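Local coordinates for protein HNH endonuclease (Geobacillus virus E2, PDB 5H0M) that probably nicks DNA as an HNH endonuclease of a thermophilic phage and carries a zinc ion that is probably structural, at residues C76-K81 / Q111-A116. Numbering follows the deposited sequence.
Sequences CQHCLK and QSLCQA. With ZN (zinc ion), chain B.
Cys76, Cys79 and Cys114 bring their sulfurs onto one zinc ion, with SG-to-zinc bonds of 2.3 Å from Cys76 and Cys79; Cys117, in the first turn of helix 115-129, supplies the fourth thiolate. Cys76 SG swings anti to its backbone N (chi1 175°), which carries it to the metal and within hydrogen-bonding distance of two backbone amides. As N-cap of the short helix 77-81 it accepts from Cys79 N, and across the contact it accepts from Cys114 N at 3.3 Å with a nearly straight N-H...S angle of 164°. Two N-H groups on a metal-bound sulfur would be expected to soften its negative charge. Cys114 is likewise the N-cap of helix 115-129, its SG accepting from a backbone N just beyond Ala116.

Two CxxC pairs make up this Cys4 zinc site, which joins the start of helix 77-81 to the turn between strand 110-113 and helix 115-129; that strand and helix, with strand 90-93, form the beta-beta-alpha unit of the His-Me finger clan. Away from the metal, one direct backbone bond joins the segments: Gln77 N donates to Ser112 O at 2.9 Å, and the same oxygen receives a CA-H...O contact from Cys76. The hydroxyl of Ser112 bonds instead to Asp72.

His78 closes another side of the interface. Leu113 CD2 sits over the centre of one imidazole face, 3.6 Å from the centroid, in a CH-pi contact. At the ring edge His78 NE2 donates to Gln111 OE1 at 2.8 Å, approaching from above the carbonyl plane, with ring and amide planes turned 60° apart.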
# COMPACT_ATOMS: atom_id res chain seq x y z
N CYS A 76 -7.73 -9.30 6.44
CA CYS A 76 -7.36 -9.17 5.04
C CYS A 76 -8.60 -8.92 4.20
O CYS A 76 -9.52 -9.72 4.21
CB CYS A 76 -6.65 -10.41 4.54
SG CYS A 76 -6.29 -10.37 2.78
N GLN A 77 -8.62 -7.81 3.48
CA GLN A 77 -9.81 -7.41 2.71
C GLN A 77 -9.99 -8.21 1.44
O GLN A 77 -11.10 -8.35 0.96
CB GLN A 77 -9.77 -5.90 2.43
CG GLN A 77 -9.79 -5.07 3.70
CD GLN A 77 -11.04 -5.32 4.53
OE1 GLN A 77 -10.99 -5.89 5.63
NE2 GLN A 77 -12.17 -4.92 4.00
N HIS A 78 -8.91 -8.74 0.88
CA HIS A 78 -9.05 -9.60 -0.30
C HIS A 78 -9.59 -10.96 0.10
O HIS A 78 -10.51 -11.45 -0.54
CB HIS A 78 -7.72 -9.73 -1.02
CG HIS A 78 -7.32 -8.47 -1.70
ND1 HIS A 78 -6.35 -8.44 -2.67
CD2 HIS A 78 -7.78 -7.21 -1.60
CE1 HIS A 78 -6.21 -7.21 -3.11
NE2 HIS A 78 -7.07 -6.44 -2.47
N CYS A 79 -9.07 -11.53 1.18
CA CYS A 79 -9.62 -12.77 1.71
C CYS A 79 -11.09 -12.59 2.06
O CYS A 79 -11.91 -13.45 1.74
CB CYS A 79 -8.84 -13.22 2.94
SG CYS A 79 -7.28 -14.08 2.63
N LEU A 80 -11.44 -11.47 2.68
CA LEU A 80 -12.83 -11.26 3.08
C LEU A 80 -13.76 -11.26 1.86
O LEU A 80 -14.86 -11.86 1.90
CB LEU A 80 -12.97 -9.93 3.86
CG LEU A 80 -14.29 -9.70 4.60
CD1 LEU A 80 -14.51 -10.75 5.68
CD2 LEU A 80 -14.29 -8.31 5.20
N LYS A 81 -13.34 -10.63 0.78
CA LYS A 81 -14.13 -10.63 -0.45
C LYS A 81 -14.27 -11.99 -1.07
O LYS A 81 -15.28 -12.26 -1.73
CB LYS A 81 -13.57 -9.61 -1.42
CG LYS A 81 -13.86 -8.22 -0.89
CD LYS A 81 -13.34 -7.07 -1.73
CE LYS A 81 -13.16 -5.82 -0.87
NZ LYS A 81 -13.12 -4.55 -1.63
N GLN A 111 -5.54 -0.90 1.64
CA GLN A 111 -6.19 -2.11 2.11
C GLN A 111 -5.29 -2.91 3.03
O GLN A 111 -4.10 -3.05 2.78
CB GLN A 111 -6.62 -3.00 0.95
CG GLN A 111 -7.53 -2.35 -0.05
CD GLN A 111 -7.97 -3.35 -1.11
OE1 GLN A 111 -7.20 -3.68 -2.02
NE2 GLN A 111 -9.19 -3.83 -0.99
N SER A 112 -5.89 -3.46 4.07
CA SER A 112 -5.20 -4.41 4.94
C SER A 112 -5.18 -5.77 4.25
O SER A 112 -6.22 -6.22 3.75
CB SER A 112 -5.95 -4.54 6.26
OG SER A 112 -6.15 -3.27 6.88
N LEU A 113 -4.00 -6.39 4.19
CA LEU A 113 -3.78 -7.65 3.45
C LEU A 113 -2.98 -8.64 4.26
O LEU A 113 -2.14 -8.26 5.07
CB LEU A 113 -3.02 -7.40 2.14
CG LEU A 113 -3.68 -6.47 1.11
CD1 LEU A 113 -2.75 -6.32 -0.08
CD2 LEU A 113 -5.04 -6.98 0.68
N CYS A 114 -3.25 -9.92 4.02
CA CYS A 114 -2.39 -11.00 4.49
C CYS A 114 -1.19 -11.10 3.55
O CYS A 114 -1.14 -10.47 2.50
CB CYS A 114 -3.15 -12.32 4.56
SG CYS A 114 -3.53 -13.08 2.98
N GLN A 115 -0.20 -11.89 3.93
CA GLN A 115 1.00 -12.01 3.11
C GLN A 115 0.70 -12.61 1.74
O GLN A 115 1.23 -12.16 0.72
CB GLN A 115 2.05 -12.85 3.82
CG GLN A 115 3.22 -13.21 2.92
CD GLN A 115 4.28 -13.97 3.65
OE1 GLN A 115 4.36 -13.92 4.87
NE2 GLN A 115 5.12 -14.67 2.89
N ALA A 116 -0.11 -13.66 1.70
CA ALA A 116 -0.43 -14.32 0.45
C ALA A 116 -1.13 -13.37 -0.52
O ALA A 116 -0.83 -13.36 -1.71
CB ALA A 116 -1.27 -15.57 0.67
ZN ZN B . -5.67 -12.51 2.20